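Local coordinates for protein glycosyl transferase family 8 (Streptococcus pneumoniae, PDB 5GVV) that transfers galactose from UDP-galactose to the terminal glucose of glycosylated PsrP, the third step in O-glycosylation of this pneumococcal serine-rich repeat protein, at residues A[279-284]-A[338-343]; A[287-292]-A[314-319]; A[307-312]-A[331-336]. One frame throughout, in Å; residues are numbered along the deposited sequence.

In the fold
All three contacts lie in the six-stranded parallel sheet and its flanking helices, a Rossmann-like unit away from the UDP and manganese site. In chain order the segments run 279-284, 287-292, 307-312, 314-319, 331-336 and 338-343, so contact 1 encloses the other two, whose segments alternate. Between centres, contacts 1 and 3, which share helix 333-342, are about 11 Å apart, and contact 2 lies about 16 Å from contact 1 and about 15 Å from contact 3. Strands 278-283 and 302-307 join contacts 1 and 3 through their backbones, Thr284 packs on Val289 and Leu316 of contact 2, and Leu317 of contact 2 packs on Met312 of contact 3. The three thus form one continuous piece of beta-alpha packing.

Contact 1. Residues A[279-284]-A[338-343]; sequences QCVNLT and QIVIAS
Strand segment 279-283, which carries Gln279 and Val281, runs against the direction of helix segment 338-342, at 147° between their N-to-C directions and 8.4 Å between axes at closest approach, and the two backbones come together at the helix end, where Gln279 CA is 4.9 Å from Ser343 CA. Val281 carries the packing. Its CG2 methyl, turned anti to the backbone N, meets Ile339 CG2 at 3.8 Å, the two branched side chains passing at a slant. Its CG1 methyl, between the backbone N and the carbonyl carbon (chi1 62°), lies against Ser343, 3.7 Å from CB. The hydroxyl Ser343 OG is 3.5 Å from Val281 CB, so a polar atom sits directly on an apolar side chain. That hydroxyl is satisfied by its own helix: Ser343 OG donates to Ile339 O at 2.7 Å, four residues back, approaching from above the carbonyl plane with a C=O...donor angle of 137°. The bond ties the last turn to the residue that follows it and holds the serine rotation that faces Val281. Beside it, Ser343 CB rests 3.6 Å from Gln279 O, whereas the side-chain oxygen OE1 of Gln279 leads off to a hydrogen bond with His305 NE2 on strand 302-307. The chain past Ser343 enters strand 345-348, which pairs through its backbone with Val281. Helix 333-342 is therefore the connection of a beta-alpha-beta crossover from strand 325-328, passing across strands 302-307 and 278-283, with Val340 also packing on Phe361 of helix 356-364.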
loop_
_atom_site.group_PDB
_atom_site.type_symbol
_atom_site.label_atom_id
_atom_site.label_comp_id
_atom_site.label_asym_id
_atom_site.label_seq_id
_atom_site.Cartn_x
_atom_site.Cartn_y
_atom_site.Cartn_z
ATOM N N GLN A 279 -22.842 -13.395 16.774
ATOM C CA GLN A 279 -22.291 -13.840 15.495
ATOM C C GLN A 279 -23.279 -14.767 14.785
ATOM O O GLN A 279 -23.639 -15.825 15.312
ATOM C CB GLN A 279 -20.953 -14.560 15.712
ATOM C CG GLN A 279 -19.902 -13.725 16.464
ATOM C CD GLN A 279 -19.145 -12.753 15.571
ATOM O OE1 GLN A 279 -19.059 -12.938 14.357
ATOM N NE2 GLN A 279 -18.585 -11.709 16.175
ATOM N N CYS A 280 -23.717 -14.372 13.594
ATOM C CA CYS A 280 -24.708 -15.151 12.850
ATOM C C CYS A 280 -24.110 -15.729 11.574
ATOM O O CYS A 280 -23.200 -15.139 10.983
ATOM C CB CYS A 280 -25.923 -14.287 12.503
ATOM S SG CYS A 280 -26.932 -13.833 13.926
ATOM N N VAL A 281 -24.619 -16.883 11.153
ATOM C CA VAL A 281 -24.087 -17.541 9.967
ATOM C C VAL A 281 -25.192 -18.102 9.076
ATOM O O VAL A 281 -26.235 -18.575 9.558
ATOM C CB VAL A 281 -23.071 -18.648 10.358
ATOM C CG1 VAL A 281 -23.752 -19.722 11.179
ATOM C CG2 VAL A 281 -22.408 -19.248 9.131
ATOM N N ASN A 282 -24.976 -18.016 7.768
ATOM C CA ASN A 282 -25.835 -18.689 6.803
ATOM C C ASN A 282 -24.990 -19.229 5.664
ATOM O O ASN A 282 -23.993 -18.615 5.285
ATOM C CB ASN A 282 -26.907 -17.747 6.252
ATOM C CG ASN A 282 -27.655 -18.344 5.068
ATOM O OD1 ASN A 282 -27.389 -18.000 3.915
ATOM N ND2 ASN A 282 -28.579 -19.259 5.347
ATOM N N LEU A 283 -25.383 -20.381 5.133
ATOM C CA LEU A 283 -24.728 -20.967 3.973
ATOM C C LEU A 283 -25.721 -20.937 2.823
ATOM O O LEU A 283 -26.807 -21.515 2.919
ATOM C CB LEU A 283 -24.319 -22.414 4.274
ATOM C CG LEU A 283 -23.862 -23.301 3.114
ATOM C CD1 LEU A 283 -22.454 -22.948 2.663
ATOM C CD2 LEU A 283 -23.937 -24.771 3.508
ATOM N N THR A 284 -25.362 -20.257 1.740
ATOM C CA THR A 284 -26.244 -20.160 0.582
ATOM C C THR A 284 -25.533 -20.643 -0.673
ATOM O O THR A 284 -24.305 -20.608 -0.749
ATOM C CB THR A 284 -26.698 -18.704 0.351
ATOM O OG1 THR A 284 -27.550 -18.636 -0.802
ATOM C CG2 THR A 284 -25.493 -17.795 0.127
ATOM N N GLN A 338 -15.960 -24.578 10.586
ATOM C CA GLN A 338 -15.252 -23.801 11.600
ATOM C C GLN A 338 -15.985 -22.501 11.921
ATOM O O GLN A 338 -15.970 -22.037 13.064
ATOM C CB GLN A 338 -13.812 -23.507 11.163
ATOM C CG GLN A 338 -12.935 -24.755 11.037
ATOM C CD GLN A 338 -12.979 -25.620 12.285
ATOM O OE1 GLN A 338 -12.748 -25.139 13.394
ATOM N NE2 GLN A 338 -13.293 -26.901 12.113
ATOM N N ILE A 339 -16.621 -21.913 10.911
ATOM C CA ILE A 339 -17.417 -20.702 11.112
ATOM C C ILE A 339 -18.657 -21.009 11.955
ATOM O O ILE A 339 -19.027 -20.225 12.832
ATOM C CB ILE A 339 -17.817 -20.048 9.767
ATOM C CG1 ILE A 339 -16.562 -19.610 9.008
ATOM C CG2 ILE A 339 -18.739 -18.843 9.987
ATOM C CD1 ILE A 339 -16.818 -19.084 7.599
ATOM N N VAL A 340 -19.289 -22.152 11.700
ATOM C CA VAL A 340 -20.461 -22.557 12.475
ATOM C C VAL A 340 -20.114 -22.732 13.957
ATOM O O VAL A 340 -20.809 -22.206 14.827
ATOM C CB VAL A 340 -21.102 -23.846 11.918
ATOM C CG1 VAL A 340 -22.258 -24.291 12.804
ATOM C CG2 VAL A 340 -21.602 -23.614 10.496
ATOM N N ILE A 341 -19.033 -23.456 14.237
ATOM C CA ILE A 341 -18.547 -23.628 15.608
ATOM C C ILE A 341 -18.352 -22.279 16.304
ATOM O O ILE A 341 -18.632 -22.131 17.494
ATOM C CB ILE A 341 -17.212 -24.408 15.626
ATOM C CG1 ILE A 341 -17.410 -25.831 15.097
ATOM C CG2 ILE A 341 -16.609 -24.447 17.027
ATOM C CD1 ILE A 341 -16.111 -26.617 14.982
ATOM N N ALA A 342 -17.888 -21.292 15.545
ATOM C CA ALA A 342 -17.607 -19.963 16.081
ATOM C C ALA A 342 -18.840 -19.058 16.186
ATOM O O ALA A 342 -18.764 -17.971 16.768
ATOM C CB ALA A 342 -16.533 -19.293 15.248
ATOM N N SER A 343 -19.968 -19.490 15.628
ATOM C CA SER A 343 -21.159 -18.639 15.603
ATOM C C SER A 343 -22.099 -18.896 16.780
ATOM O O SER A 343 -21.984 -19.917 17.460
ATOM C CB SER A 343 -21.902 -18.804 14.278
ATOM O OG SER A 343 -21.049 -18.499 13.190
#

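Contact 2. Residues A[287-292]-A[314-319]; sequences WCVEKI and NELLAL
Trp287 and Leu316 meet where two beta-alpha connections of the Rossmann-like sheet lie together: residues 287-292 lead from strand 278-283 into helix 292-298, and 314-319 carry the short helix, passing into a 3-10 turn, after strand 302-307. Leu316 is central to the first shell. Its CD2 methyl lies 3.2 Å from Trp287 O, a tight fit, and 3.7 Å from Val289 CG2, with the valine and leucine side chains crossing at about a right angle. One turn on, Leu319 CD1 sits 4.0 Å from Ile292 CG2, so four aliphatic side chains, Val289, Ile292, Leu316 and Leu319, make up the buried side. Toward solvent the closest approach to the indole is by aliphatic carbon: Trp287 CE3 is 3.8 Å from Glu315 CG, and the carboxylate plane stands 54° from the ring. With CG anti to the carbonyl carbon (chi1 -77°), the glutamate sets this methylene beside the ring.

Behind this shell a type II turn links Val289 to Ile292, and both side chains point toward 314-319, with Ile292 N bonded to Val289 O; Lys291 takes the left-handed backbone conformation of the turn's third position and is the N-cap of helix 292-298. Further out, Ile292 packs on Phe304 and Ile306 of strand 302-307, and Leu319 on Val325 of strand 325-328. Glu290 is held by His351 through OE1. Its other carboxylate oxygen forms a salt bridge with the next residue, Lys291 NZ meeting Glu290 OE2 at 2.8 Å, nearly in line with the C-O bond.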
loop_
_atom_site.group_PDB
_atom_site.type_symbol
_atom_site.label_atom_id
_atom_site.label_comp_id
_atom_site.label_asym_id
_atom_site.label_seq_id
_atom_site.Cartn_x
_atom_site.Cartn_y
_atom_site.Cartn_z
ATOM N N TRP A 287 -28.262 -16.348 -4.861
ATOM C CA TRP A 287 -28.042 -14.922 -4.656
ATOM C C TRP A 287 -28.955 -14.361 -3.576
ATOM O O TRP A 287 -28.572 -13.439 -2.852
ATOM C CB TRP A 287 -28.245 -14.148 -5.960
ATOM C CG TRP A 287 -29.642 -14.209 -6.472
ATOM C CD1 TRP A 287 -30.178 -15.177 -7.265
ATOM C CD2 TRP A 287 -30.688 -13.263 -6.226
ATOM N NE1 TRP A 287 -31.498 -14.896 -7.525
ATOM C CE2 TRP A 287 -31.836 -13.725 -6.898
ATOM C CE3 TRP A 287 -30.769 -12.075 -5.493
ATOM C CZ2 TRP A 287 -33.051 -13.037 -6.866
ATOM C CZ3 TRP A 287 -31.976 -11.393 -5.465
ATOM C CH2 TRP A 287 -33.098 -11.873 -6.146
ATOM N N CYS A 288 -30.163 -14.907 -3.465
ATOM C CA CYS A 288 -31.129 -14.335 -2.535
ATOM C C CYS A 288 -31.082 -14.943 -1.143
ATOM O O CYS A 288 -31.552 -16.062 -0.908
ATOM C CB CYS A 288 -32.554 -14.391 -3.081
ATOM S SG CYS A 288 -33.701 -13.355 -2.124
ATOM N N VAL A 289 -30.489 -14.186 -0.227
ATOM C CA VAL A 289 -30.565 -14.468 1.194
ATOM C C VAL A 289 -31.659 -13.531 1.699
ATOM O O VAL A 289 -31.533 -12.311 1.582
ATOM C CB VAL A 289 -29.215 -14.183 1.879
ATOM C CG1 VAL A 289 -29.273 -14.513 3.356
ATOM C CG2 VAL A 289 -28.110 -14.988 1.206
ATOM N N GLU A 290 -32.745 -14.106 2.218
ATOM C CA GLU A 290 -33.950 -13.340 2.540
ATOM C C GLU A 290 -33.723 -12.211 3.537
ATOM O O GLU A 290 -33.312 -12.449 4.672
ATOM C CB GLU A 290 -35.063 -14.265 3.048
ATOM C CG GLU A 290 -36.383 -13.555 3.327
ATOM C CD GLU A 290 -37.092 -13.122 2.061
ATOM O OE1 GLU A 290 -37.009 -13.858 1.056
ATOM O OE2 GLU A 290 -37.730 -12.046 2.069
ATOM N N LYS A 291 -33.982 -10.985 3.085
ATOM C CA LYS A 291 -33.930 -9.796 3.934
ATOM C C LYS A 291 -32.559 -9.490 4.541
ATOM O O LYS A 291 -32.481 -8.739 5.517
ATOM C CB LYS A 291 -34.978 -9.895 5.049
ATOM C CG LYS A 291 -36.406 -9.849 4.553
ATOM C CD LYS A 291 -36.709 -8.513 3.904
ATOM C CE LYS A 291 -38.182 -8.412 3.505
ATOM N NZ LYS A 291 -38.578 -9.451 2.518
ATOM N N ILE A 292 -31.487 -10.037 3.966
ATOM C CA ILE A 292 -30.147 -9.854 4.541
ATOM C C ILE A 292 -29.695 -8.385 4.608
ATOM O O ILE A 292 -29.069 -7.966 5.590
ATOM C CB ILE A 292 -29.071 -10.740 3.837
ATOM C CG1 ILE A 292 -27.739 -10.673 4.588
ATOM C CG2 ILE A 292 -28.877 -10.334 2.384
ATOM C CD1 ILE A 292 -27.850 -11.076 6.047
ATOM N N ASN A 314 -23.647 -10.267 -7.558
ATOM C CA ASN A 314 -23.392 -8.900 -7.120
ATOM C C ASN A 314 -24.223 -8.508 -5.901
ATOM O O ASN A 314 -23.765 -7.736 -5.062
ATOM C CB ASN A 314 -23.645 -7.909 -8.259
ATOM C CG ASN A 314 -22.556 -7.933 -9.313
ATOM O OD1 ASN A 314 -21.465 -8.454 -9.086
ATOM N ND2 ASN A 314 -22.847 -7.357 -10.476
ATOM N N GLU A 315 -25.440 -9.041 -5.813
ATOM C CA GLU A 315 -26.324 -8.769 -4.683
ATOM C C GLU A 315 -25.664 -9.114 -3.350
ATOM O O GLU A 315 -25.849 -8.401 -2.358
ATOM C CB GLU A 315 -27.645 -9.539 -4.823
ATOM C CG GLU A 315 -28.626 -8.942 -5.829
ATOM C CD GLU A 315 -28.300 -9.304 -7.269
ATOM O OE1 GLU A 315 -27.401 -10.142 -7.492
ATOM O OE2 GLU A 315 -28.954 -8.753 -8.181
ATOM N N LEU A 316 -24.896 -10.204 -3.331
ATOM C CA LEU A 316 -24.211 -10.641 -2.119
ATOM C C LEU A 316 -22.857 -9.949 -1.959
ATOM O O LEU A 316 -22.459 -9.609 -0.844
ATOM C CB LEU A 316 -24.033 -12.166 -2.113
ATOM C CG LEU A 316 -25.308 -13.008 -2.040
ATOM C CD1 LEU A 316 -24.972 -14.480 -1.933
ATOM C CD2 LEU A 316 -26.166 -12.589 -0.865
ATOM N N LEU A 317 -22.146 -9.740 -3.065
ATOM C CA LEU A 317 -20.845 -9.078 -2.998
ATOM C C LEU A 317 -21.010 -7.637 -2.539
ATOM O O LEU A 317 -20.163 -7.112 -1.819
ATOM C CB LEU A 317 -20.120 -9.138 -4.346
ATOM C CG LEU A 317 -19.724 -10.531 -4.838
ATOM C CD1 LEU A 317 -18.983 -10.450 -6.169
ATOM C CD2 LEU A 317 -18.876 -11.247 -3.809
ATOM N N ALA A 318 -22.112 -7.006 -2.933
ATOM C CA ALA A 318 -22.374 -5.622 -2.548
ATOM C C ALA A 318 -22.597 -5.471 -1.044
ATOM O O ALA A 318 -22.595 -4.356 -0.524
ATOM C CB ALA A 318 -23.571 -5.071 -3.320
ATOM N N LEU A 319 -22.790 -6.589 -0.344
ATOM C CA LEU A 319 -22.965 -6.558 1.107
ATOM C C LEU A 319 -21.703 -6.070 1.830
ATOM O O LEU A 319 -21.748 -5.790 3.028
ATOM C CB LEU A 319 -23.386 -7.933 1.634
ATOM C CG LEU A 319 -24.736 -8.491 1.179
ATOM C CD1 LEU A 319 -24.956 -9.905 1.703
ATOM C CD2 LEU A 319 -25.876 -7.572 1.616
#

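Contact 3. Residues A[307-312]-A[331-336]; sequences VAYTNM and SLPMLL
Tyr309 and Ser331 face each other just past the ends of strands 302-307 and 325-328, neighbours in the parallel sheet of the Rossmann-like unit, where the second strand gives way to helix 333-342. One backbone bond spans the contact: Ser331 N donates to Ala308 O at 2.8 Å, in the carbonyl plane. Beside it, Tyr309 CA makes a CA-H...O contact of 3.4 Å with Ser331 O.

The tyrosine ring then reaches along the start of the helix. With CG anti to the carbonyl carbon (chi1 -69°), the ring brings one face under Pro333, whose CD makes a CH-pi contact 4.0 Å from the centroid and 19° off the ring normal. Leu336 CB comes instead to the ring's edge, 4.2 Å from Tyr309 CE1. On the sheet side, Val307 CG1 rests 3.7 Å from Ser331 CB, and Val307 CG2 meets Leu336 CD2 at 4.0 Å. Leu283 of strand 278-283 adds to this cluster, and Val240 of the second subunit packs on Ser331.

Leu332 is the N-cap residue, and two backbone bonds to its carbonyl oxygen, from Leu335 N and Leu336 N, close the first helical turn. Between these two segments the helix start is joined by one backbone hydrogen bond, a CA-H...O contact, and apolar and CH-pi packing, with no salt bridge across.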
loop_
_atom_site.group_PDB
_atom_site.type_symbol
_atom_site.label_atom_id
_atom_site.label_comp_id
_atom_site.label_asym_id
_atom_site.label_seq_id
_atom_site.Cartn_x
_atom_site.Cartn_y
_atom_site.Cartn_z
ATOM N N VAL A 307 -21.776 -17.541 3.776
ATOM C CA VAL A 307 -20.818 -18.444 3.151
ATOM C C VAL A 307 -21.434 -19.070 1.906
ATOM O O VAL A 307 -22.635 -19.329 1.870
ATOM C CB VAL A 307 -20.407 -19.547 4.147
ATOM C CG1 VAL A 307 -19.312 -20.432 3.574
ATOM C CG2 VAL A 307 -19.941 -18.919 5.456
ATOM N N ALA A 308 -20.620 -19.283 0.876
ATOM C CA ALA A 308 -21.045 -20.026 -0.304
ATOM C C ALA A 308 -19.891 -20.907 -0.748
ATOM O O ALA A 308 -18.740 -20.635 -0.401
ATOM C CB ALA A 308 -21.460 -19.086 -1.424
ATOM N N TYR A 309 -20.195 -21.955 -1.505
ATOM C CA TYR A 309 -19.173 -22.878 -1.987
ATOM C C TYR A 309 -18.777 -22.522 -3.418
ATOM O O TYR A 309 -18.034 -23.256 -4.067
ATOM C CB TYR A 309 -19.698 -24.321 -1.957
ATOM C CG TYR A 309 -19.908 -24.910 -0.572
ATOM C CD1 TYR A 309 -19.314 -24.345 0.551
ATOM C CD2 TYR A 309 -20.703 -26.040 -0.393
ATOM C CE1 TYR A 309 -19.507 -24.891 1.816
ATOM C CE2 TYR A 309 -20.901 -26.591 0.865
ATOM C CZ TYR A 309 -20.301 -26.012 1.964
ATOM O OH TYR A 309 -20.495 -26.563 3.215
ATOM N N THR A 310 -19.268 -21.388 -3.903
ATOM C CA THR A 310 -19.099 -21.029 -5.307
ATOM C C THR A 310 -19.015 -19.516 -5.457
ATOM O O THR A 310 -19.032 -18.792 -4.457
ATOM C CB THR A 310 -20.286 -21.567 -6.144
ATOM O OG1 THR A 310 -20.165 -21.135 -7.506
ATOM C CG2 THR A 310 -21.593 -21.059 -5.576
ATOM N N ASN A 311 -18.917 -19.040 -6.700
ATOM C CA ASN A 311 -18.937 -17.602 -6.971
ATOM C C ASN A 311 -20.241 -16.978 -6.489
ATOM O O ASN A 311 -21.281 -17.634 -6.497
ATOM C CB ASN A 311 -18.773 -17.329 -8.467
ATOM C CG ASN A 311 -17.354 -17.534 -8.948
ATOM O OD1 ASN A 311 -16.399 -17.150 -8.277
ATOM N ND2 ASN A 311 -17.209 -18.146 -10.118
HETATM N N MSE A 312 -20.194 -15.714 -6.080
HETATM C CA MSE A 312 -21.391 -15.051 -5.570
HETATM C C MSE A 312 -21.870 -13.954 -6.511
HETATM O O MSE A 312 -21.074 -13.317 -7.204
HETATM C CB MSE A 312 -21.141 -14.465 -4.178
HETATM C CG MSE A 312 -21.087 -15.481 -3.038
HETATM SE SE MSE A 312 -20.654 -14.511 -1.411
HETATM C CE MSE A 312 -20.976 -15.890 -0.074
ATOM N N SER A 331 -15.941 -20.883 -0.742
ATOM C CA SER A 331 -15.457 -21.548 0.462
ATOM C C SER A 331 -15.696 -23.047 0.310
ATOM O O SER A 331 -16.101 -23.510 -0.763
ATOM C CB SER A 331 -16.173 -20.993 1.694
ATOM O OG SER A 331 -15.555 -21.421 2.894
ATOM N N LEU A 332 -15.435 -23.807 1.370
ATOM C CA LEU A 332 -15.585 -25.262 1.327
ATOM C C LEU A 332 -16.134 -25.761 2.670
ATOM O O LEU A 332 -16.052 -25.046 3.670
ATOM C CB LEU A 332 -14.242 -25.923 0.984
ATOM C CG LEU A 332 -13.689 -25.684 -0.429
ATOM C CD1 LEU A 332 -12.199 -25.987 -0.509
ATOM C CD2 LEU A 332 -14.441 -26.512 -1.454
ATOM N N PRO A 333 -16.717 -26.975 2.692
ATOM C CA PRO A 333 -17.351 -27.502 3.910
ATOM C C PRO A 333 -16.504 -27.447 5.191
ATOM O O PRO A 333 -17.057 -27.123 6.241
ATOM C CB PRO A 333 -17.650 -28.954 3.540
ATOM C CG PRO A 333 -17.939 -28.889 2.071
ATOM C CD PRO A 333 -16.981 -27.840 1.524
HETATM N N MSE A 334 -15.202 -27.718 5.129
HETATM C CA MSE A 334 -14.372 -27.678 6.341
HETATM C C MSE A 334 -14.222 -26.283 6.886
HETATM O O MSE A 334 -14.061 -26.067 8.079
HETATM C CB MSE A 334 -13.061 -28.395 6.053
HETATM C CG MSE A 334 -13.291 -29.906 6.114
HETATM SE SE MSE A 334 -11.621 -30.864 5.582
HETATM C CE MSE A 334 -12.510 -32.656 5.399
ATOM N N LEU A 335 -14.306 -25.324 5.991
ATOM C CA LEU A 335 -14.196 -23.921 6.395
ATOM C C LEU A 335 -15.520 -23.415 6.972
ATOM O O LEU A 335 -15.536 -22.704 7.980
ATOM C CB LEU A 335 -13.751 -23.060 5.208
ATOM C CG LEU A 335 -12.476 -23.587 4.536
ATOM C CD1 LEU A 335 -12.139 -22.829 3.257
ATOM C CD2 LEU A 335 -11.313 -23.529 5.504
ATOM N N LEU A 336 -16.627 -23.787 6.331
ATOM C CA LEU A 336 -17.957 -23.477 6.849
ATOM C C LEU A 336 -18.139 -24.084 8.243
ATOM O O LEU A 336 -18.698 -23.442 9.134
ATOM C CB LEU A 336 -19.031 -23.996 5.883
ATOM C CG LEU A 336 -20.530 -23.734 6.099
ATOM C CD1 LEU A 336 -21.232 -24.940 6.693
ATOM C CD2 LEU A 336 -20.803 -22.479 6.935
#